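TAF6 (Antonospora locustae, PDB 4ATG) is probably a subunit of the general transcription factor TFIID, in which its helical-repeat C-terminal domain takes part in forming the Taf6-Taf9 complex. Local coordinates at residues W140-Y151 and E175-V185. Sequence-based numbering, arbitrary orientation.
Sequences WMDPNRSEDSQY and EYKRTIGKKKV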
ATOM      1  N   TRP A 140       7.227  11.675   6.573  1.00 25.39           N
ATOM      2  CA  TRP A 140       6.834  13.070   6.331  1.00 25.67           C
ATOM      3  C   TRP A 140       7.798  14.047   7.034  1.00 32.16           C
ATOM      4  O   TRP A 140       8.290  14.998   6.408  1.00 33.08           O
ATOM      5  CB  TRP A 140       5.373  13.295   6.786  1.00 23.65           C
ATOM      6  CG  TRP A 140       4.925  14.730   6.738  1.00 24.11           C
ATOM      7  CD1 TRP A 140       5.249  15.662   5.790  1.00 27.54           C
ATOM      8  CD2 TRP A 140       4.081  15.399   7.688  1.00 24.33           C
ATOM      9  NE1 TRP A 140       4.664  16.870   6.095  1.00 27.65           N
ATOM     10  CE2 TRP A 140       3.954  16.743   7.263  1.00 28.48           C
ATOM     11  CE3 TRP A 140       3.427  14.997   8.872  1.00 25.22           C
ATOM     12  CZ2 TRP A 140       3.200  17.688   7.975  1.00 27.68           C
ATOM     13  CZ3 TRP A 140       2.694  15.942   9.584  1.00 26.77           C
ATOM     14  CH2 TRP A 140       2.573  17.263   9.127  1.00 27.83           C
ATOM     15  N   MET A 141       8.103  13.777   8.315  1.00 28.49           N
ATOM     16  CA  MET A 141       8.943  14.636   9.145  1.00 27.95           C
ATOM     17  C   MET A 141      10.462  14.411   9.056  1.00 36.00           C
ATOM     18  O   MET A 141      11.203  15.072   9.772  1.00 38.52           O
ATOM     19  CB  MET A 141       8.450  14.620  10.600  1.00 29.84           C
ATOM     20  CG  MET A 141       7.026  15.150  10.785  1.00 32.09           C
ATOM     21  SD  MET A 141       6.741  16.819  10.140  1.00 35.75           S
ATOM     22  CE  MET A 141       7.752  17.797  11.289  1.00 34.65           C
ATOM     23  N   ASP A 142      10.924  13.521   8.173  1.00 33.88           N
ATOM     24  CA  ASP A 142      12.351  13.221   8.020  1.00 34.23           C
ATOM     25  C   ASP A 142      13.009  14.172   7.016  1.00 40.67           C
ATOM     26  O   ASP A 142      12.733  14.044   5.820  1.00 40.09           O
ATOM     27  CB  ASP A 142      12.549  11.751   7.602  1.00 34.64           C
ATOM     28  CG  ASP A 142      13.994  11.278   7.513  1.00 40.08           C
ATOM     29  OD1 ASP A 142      14.908  12.136   7.582  1.00 40.09           O
ATOM     30  OD2 ASP A 142      14.208  10.046   7.374  1.00 39.06           O
ATOM     31  N   PRO A 143      13.950  15.063   7.452  1.00 40.65           N
ATOM     32  CA  PRO A 143      14.591  15.989   6.489  1.00 41.98           C
ATOM     33  C   PRO A 143      15.439  15.325   5.405  1.00 46.63           C
ATOM     34  O   PRO A 143      15.699  15.963   4.388  1.00 47.90           O
ATOM     35  CB  PRO A 143      15.413  16.933   7.374  1.00 45.56           C
ATOM     36  CG  PRO A 143      14.897  16.738   8.769  1.00 49.55           C
ATOM     37  CD  PRO A 143      14.423  15.317   8.829  1.00 43.18           C
ATOM     38  N   ASN A 144      15.820  14.044   5.597  1.00 42.87           N
ATOM     39  CA  ASN A 144      16.623  13.247   4.663  1.00 43.51           C
ATOM     40  C   ASN A 144      15.785  12.580   3.577  1.00 45.70           C
ATOM     41  O   ASN A 144      16.328  12.159   2.549  1.00 45.33           O
ATOM     42  CB  ASN A 144      17.458  12.207   5.418  1.00 45.79           C
ATOM     43  CG  ASN A 144      18.301  12.798   6.530  1.00 67.19           C
ATOM     44  OD1 ASN A 144      18.990  13.802   6.355  1.00 54.07           O
ATOM     45  ND2 ASN A 144      18.230  12.207   7.712  1.00 62.68           N
ATOM     46  N   ARG A 145      14.462  12.473   3.802  1.00 40.20           N
ATOM     47  CA  ARG A 145      13.545  11.883   2.835  1.00 37.63           C
ATOM     48  C   ARG A 145      13.337  12.848   1.681  1.00 39.08           C
ATOM     49  O   ARG A 145      13.419  14.063   1.885  1.00 38.50           O
ATOM     50  CB  ARG A 145      12.191  11.560   3.494  1.00 35.98           C
ATOM     51  CG  ARG A 145      12.188  10.255   4.260  1.00 39.25           C
ATOM     52  CD  ARG A 145      12.175   9.095   3.300  1.00 41.55           C
ATOM     53  NE  ARG A 145      12.346   7.821   3.982  1.00 41.34           N
ATOM     54  CZ  ARG A 145      12.160   6.646   3.400  1.00 54.18           C
ATOM     55  NH1 ARG A 145      11.806   6.580   2.120  1.00 37.78           N
ATOM     56  NH2 ARG A 145      12.327   5.528   4.085  1.00 46.40           N
ATOM     57  N   SER A 146      13.067  12.309   0.479  1.00 33.36           N
ATOM     58  CA  SER A 146      12.823  13.114  -0.720  1.00 33.22           C
ATOM     59  C   SER A 146      11.453  13.784  -0.657  1.00 35.10           C
ATOM     60  O   SER A 146      10.589  13.370   0.132  1.00 32.08           O
ATOM     61  CB  SER A 146      12.906  12.250  -1.981  1.00 34.94           C
ATOM     62  OG  SER A 146      11.736  11.463  -2.172  1.00 36.38           O
ATOM     63  N   GLU A 147      11.252  14.805  -1.514  1.00 31.10           N
ATOM     64  CA  GLU A 147       9.986  15.525  -1.636  1.00 30.14           C
ATOM     65  C   GLU A 147       8.830  14.565  -1.959  1.00 31.83           C
ATOM     66  O   GLU A 147       7.757  14.684  -1.368  1.00 30.51           O
ATOM     67  CB  GLU A 147      10.111  16.579  -2.740  1.00 32.88           C
ATOM     68  CG  GLU A 147       8.861  17.420  -2.943  1.00 38.48           C
ATOM     69  CD  GLU A 147       9.071  18.589  -3.877  1.00 59.01           C
ATOM     70  OE1 GLU A 147       9.443  18.358  -5.051  1.00 52.39           O
ATOM     71  OE2 GLU A 147       8.843  19.739  -3.439  1.00 58.57           O
ATOM     72  N   ASP A 148       9.046  13.630  -2.909  1.00 29.38           N
ATOM     73  CA  ASP A 148       8.017  12.680  -3.334  1.00 28.14           C
ATOM     74  C   ASP A 148       7.655  11.689  -2.229  1.00 29.65           C
ATOM     75  O   ASP A 148       6.472  11.359  -2.078  1.00 26.26           O
ATOM     76  CB  ASP A 148       8.441  11.962  -4.631  1.00 30.86           C
ATOM     77  CG  ASP A 148       8.409  12.825  -5.885  1.00 38.45           C
ATOM     78  OD1 ASP A 148       7.930  13.989  -5.805  1.00 37.02           O
ATOM     79  OD2 ASP A 148       8.823  12.328  -6.955  1.00 43.49           O
ATOM     80  N   SER A 149       8.660  11.257  -1.424  1.00 26.21           N
ATOM     81  CA  SER A 149       8.422  10.340  -0.297  1.00 25.03           C
ATOM     82  C   SER A 149       7.578  11.018   0.782  1.00 27.04           C
ATOM     83  O   SER A 149       6.606  10.435   1.257  1.00 24.48           O
ATOM     84  CB  SER A 149       9.740   9.857   0.303  1.00 28.71           C
ATOM     85  OG  SER A 149      10.343   8.897  -0.546  1.00 34.43           O
ATOM     86  N   GLN A 150       7.946  12.260   1.159  1.00 24.20           N
ATOM     87  CA  GLN A 150       7.233  13.038   2.171  1.00 23.67           C
ATOM     88  C   GLN A 150       5.813  13.350   1.711  1.00 27.38           C
ATOM     89  O   GLN A 150       4.899  13.356   2.533  1.00 26.47           O
ATOM     90  CB  GLN A 150       7.977  14.351   2.452  1.00 26.11           C
ATOM     91  CG  GLN A 150       9.337  14.152   3.147  1.00 25.44           C
ATOM     92  CD  GLN A 150      10.098  15.453   3.210  1.00 37.38           C
ATOM     93  OE1 GLN A 150       9.734  16.450   2.581  1.00 34.38           O
ATOM     94  NE2 GLN A 150      11.182  15.472   3.971  1.00 33.40           N
ATOM     95  N   TYR A 151       5.634  13.597   0.399  1.00 24.65           N
ATOM     96  CA  TYR A 151       4.327  13.878  -0.210  1.00 23.62           C
ATOM     97  C   TYR A 151       3.429  12.646  -0.098  1.00 24.66           C
ATOM     98  O   TYR A 151       2.254  12.775   0.242  1.00 22.01           O
ATOM     99  CB  TYR A 151       4.488  14.293  -1.679  1.00 25.39           C
ATOM    100  CG  TYR A 151       3.180  14.474  -2.405  1.00 29.59           C
ATOM    101  CD1 TYR A 151       2.450  15.655  -2.286  1.00 33.38           C
ATOM    102  CD2 TYR A 151       2.668  13.470  -3.222  1.00 30.72           C
ATOM    103  CE1 TYR A 151       1.235  15.824  -2.946  1.00 34.83           C
ATOM    104  CE2 TYR A 151       1.442  13.621  -3.868  1.00 32.35           C
ATOM    105  CZ  TYR A 151       0.737  14.806  -3.736  1.00 44.28           C
ATOM    106  OH  TYR A 151      -0.446  14.989  -4.403  1.00 50.53           O
ATOM    107  N   GLU A 175       6.237  22.902  12.186  1.00 35.83           N
ATOM    108  CA  GLU A 175       7.608  22.378  12.211  1.00 35.71           C
ATOM    109  C   GLU A 175       8.030  21.945  10.802  1.00 36.55           C
ATOM    110  O   GLU A 175       9.145  22.250  10.388  1.00 36.72           O
ATOM    111  CB  GLU A 175       7.769  21.229  13.222  1.00 36.87           C
ATOM    112  CG  GLU A 175       9.191  20.677  13.303  1.00 39.23           C
ATOM    113  CD  GLU A 175       9.462  19.500  14.221  1.00 61.33           C
ATOM    114  OE1 GLU A 175       8.509  18.982  14.848  1.00 64.76           O
ATOM    115  OE2 GLU A 175      10.639  19.075  14.290  1.00 54.45           O
ATOM    116  N   TYR A 176       7.137  21.276  10.057  1.00 30.83           N
ATOM    117  CA  TYR A 176       7.459  20.863   8.694  1.00 29.95           C
ATOM    118  C   TYR A 176       7.814  22.084   7.829  1.00 34.07           C
ATOM    119  O   TYR A 176       8.861  22.104   7.174  1.00 33.26           O
ATOM    120  CB  TYR A 176       6.306  20.059   8.030  1.00 29.31           C
ATOM    121  CG  TYR A 176       6.734  19.654   6.640  1.00 30.14           C
ATOM    122  CD1 TYR A 176       7.543  18.538   6.441  1.00 30.88           C
ATOM    123  CD2 TYR A 176       6.504  20.494   5.547  1.00 30.96           C
ATOM    124  CE1 TYR A 176       8.048  18.227   5.185  1.00 32.78           C
ATOM    125  CE2 TYR A 176       7.046  20.217   4.297  1.00 31.63           C
ATOM    126  CZ  TYR A 176       7.844  19.100   4.128  1.00 35.17           C
ATOM    127  OH  TYR A 176       8.371  18.811   2.896  1.00 35.91           O
ATOM    128  N   LYS A 177       6.929  23.087   7.840  1.00 31.08           N
ATOM    129  CA  LYS A 177       7.083  24.303   7.057  1.00 33.18           C
ATOM    130  C   LYS A 177       8.363  25.044   7.386  1.00 41.08           C
ATOM    131  O   LYS A 177       9.041  25.500   6.471  1.00 43.06           O
ATOM    132  CB  LYS A 177       5.863  25.216   7.212  1.00 35.42           C
ATOM    133  CG  LYS A 177       4.594  24.656   6.556  1.00 34.78           C
ATOM    134  CD  LYS A 177       3.514  25.728   6.564  1.00 46.23           C
ATOM    135  CE  LYS A 177       2.122  25.175   6.632  1.00 61.27           C
ATOM    136  NZ  LYS A 177       1.155  26.214   7.071  1.00 75.79           N
ATOM    137  N   ARG A 178       8.716  25.115   8.682  1.00 38.69           N
ATOM    138  CA  ARG A 178       9.903  25.818   9.175  1.00 40.49           C
ATOM    139  C   ARG A 178      11.217  25.108   8.858  1.00 44.89           C
ATOM    140  O   ARG A 178      12.197  25.770   8.494  1.00 45.71           O
ATOM    141  CB  ARG A 178       9.774  26.048  10.694  1.00 40.08           C
ATOM    142  CG  ARG A 178      10.903  26.881  11.310  1.00 48.97           C
ATOM    143  CD  ARG A 178      10.744  27.066  12.807  1.00 52.07           C
ATOM    144  NE  ARG A 178      10.692  25.802  13.550  1.00 53.80           N
ATOM    145  CZ  ARG A 178      11.754  25.090  13.917  1.00 60.06           C
ATOM    146  NH1 ARG A 178      12.976  25.475  13.567  1.00 51.33           N
ATOM    147  NH2 ARG A 178      11.602  23.974  14.610  1.00 47.20           N
ATOM    148  N   THR A 179      11.252  23.775   9.030  1.00 39.93           N
ATOM    149  CA  THR A 179      12.483  22.991   8.911  1.00 40.59           C
ATOM    150  C   THR A 179      12.740  22.250   7.596  1.00 44.08           C
ATOM    151  O   THR A 179      13.899  21.941   7.291  1.00 44.80           O
ATOM    152  CB  THR A 179      12.613  22.059  10.113  1.00 46.80           C
ATOM    153  OG1 THR A 179      11.624  21.043  10.019  1.00 44.44           O
ATOM    154  CG2 THR A 179      12.445  22.784  11.430  1.00 46.58           C
ATOM    155  N   ILE A 180      11.681  21.897   6.856  1.00 38.11           N
ATOM    156  CA  ILE A 180      11.859  21.151   5.608  1.00 37.76           C
ATOM    157  C   ILE A 180      11.317  21.990   4.458  1.00 44.34           C
ATOM    158  O   ILE A 180      12.091  22.413   3.599  1.00 44.80           O
ATOM    159  CB  ILE A 180      11.300  19.695   5.699  1.00 38.27           C
ATOM    160  CG1 ILE A 180      11.954  18.923   6.878  1.00 38.81           C
ATOM    161  CG2 ILE A 180      11.511  18.946   4.384  1.00 39.47           C
ATOM    162  CD1 ILE A 180      11.181  17.622   7.377  1.00 37.34           C
ATOM    163  N   GLY A 181      10.012  22.251   4.486  1.00 41.53           N
ATOM    164  CA  GLY A 181       9.327  23.136   3.548  1.00 41.78           C
ATOM    165  C   GLY A 181       9.440  22.832   2.070  1.00 45.35           C
ATOM    166  O   GLY A 181       9.599  23.759   1.275  1.00 47.37           O
ATOM    167  N   LYS A 182       9.349  21.554   1.674  1.00 39.04           N
ATOM    168  CA  LYS A 182       9.371  21.208   0.245  1.00 37.74           C
ATOM    169  C   LYS A 182       8.028  21.645  -0.338  1.00 40.62           C
ATOM    170  O   LYS A 182       6.980  21.329   0.229  1.00 38.24           O
ATOM    171  CB  LYS A 182       9.675  19.718   0.007  1.00 38.24           C
ATOM    172  CG  LYS A 182      11.133  19.317   0.304  1.00 49.40           C
ATOM    173  CD  LYS A 182      12.131  19.869  -0.726  1.00 57.28           C
ATOM    174  CE  LYS A 182      13.559  19.628  -0.313  1.00 75.60           C
ATOM    175  NZ  LYS A 182      14.513  20.423  -1.132  1.00 89.01           N
ATOM    176  N   LYS A 183       8.076  22.484  -1.392  1.00 39.41           N
ATOM    177  CA  LYS A 183       6.917  23.123  -2.031  1.00 38.92           C
ATOM    178  C   LYS A 183       5.736  22.210  -2.354  1.00 37.86           C
ATOM    179  O   LYS A 183       4.595  22.567  -2.058  1.00 35.50           O
ATOM    180  CB  LYS A 183       7.339  23.951  -3.261  1.00 44.30           C
ATOM    181  CG  LYS A 183       8.304  25.110  -2.957  1.00 72.26           C
ATOM    182  CD  LYS A 183       7.614  26.337  -2.349  1.00 86.47           C
ATOM    183  CE  LYS A 183       8.613  27.376  -1.904  1.00101.07           C
ATOM    184  NZ  LYS A 183       7.959  28.492  -1.171  1.00111.38           N
ATOM    185  N   LYS A 184       6.002  21.027  -2.929  1.00 33.41           N
ATOM    186  CA  LYS A 184       4.944  20.075  -3.276  1.00 31.04           C
ATOM    187  C   LYS A 184       4.245  19.561  -2.007  1.00 32.22           C
ATOM    188  O   LYS A 184       3.041  19.281  -2.035  1.00 28.03           O
ATOM    189  CB  LYS A 184       5.530  18.910  -4.080  1.00 33.83           C
ATOM    190  CG  LYS A 184       4.510  18.051  -4.803  1.00 39.95           C
ATOM    191  CD  LYS A 184       5.090  16.671  -5.045  1.00 43.26           C
ATOM    192  CE  LYS A 184       4.590  16.099  -6.333  1.00 45.31           C
ATOM    193  NZ  LYS A 184       5.314  14.856  -6.683  1.00 48.57           N
ATOM    194  N   VAL A 185       5.010  19.439  -0.902  1.00 28.81           N
ATOM    195  CA  VAL A 185       4.491  18.967   0.388  1.00 26.99           C
ATOM    196  C   VAL A 185       3.705  20.107   1.056  1.00 28.56           C
ATOM    197  O   VAL A 185       2.581  19.887   1.488  1.00 26.64           O
ATOM    198  CB  VAL A 185       5.604  18.377   1.304  1.00 30.12           C
ATOM    199  CG1 VAL A 185       5.031  17.866   2.629  1.00 28.95           C
ATOM    200  CG2 VAL A 185       6.364  17.259   0.590  1.00 29.48           C
TER
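Glu175 crosses the terminal methyl of Met141 obliquely, its aliphatic carbons and carboxylate against CE, opening a contact between two helix-to-helix turns of the HEAT-repeat domain: the one from helix 128-140 to helix 147-160, and the one from helix 162-179 to helix 183-194. Tyr176 is the hub. With CG anti to the backbone N (chi1 -179°), its ring lies against the five-membered ring of Trp140 in an offset stack, planes at 23°, while Met141 SD sits at its edge, a Met-aromatic contact. A tyrosine suits this buried place because its hydroxyl also works: OH donates to Gln150 OE1 at 2.7 Å, from above the carbonyl plane, and accepts from Lys182 N at 3.2 Å. The Gln150 amide is also held through NE2, which donates to Asp142 O at 2.8 Å. A leucine in place of Tyr176 would probably leave Gln150 OE1 and Lys182 N without this partner and the indole without its stack. Ile180 sends CD1 to within 3.5 Å of Met141 O, and its CG1 packs on Pro143. At Gly181 the chain turns with positive phi, where a side chain would strike Lys177 O. Long, flexible Lys184 uses its whole length: N donates to Glu147 OE2, CD lies over one face of Tyr151, and NZ makes a cation-pi contact with that ring and salt bridges to Asp148 OD1 (2.9 Å) and Asp104 of helix 104-121. Branched Val185 fits as a knob among Trp140, Glu147, Gln150 and Tyr151, CG1 meeting the indole edge 3.6 Å from Trp140 NE1 and CG2 lying 3.5 Å from Glu147 O.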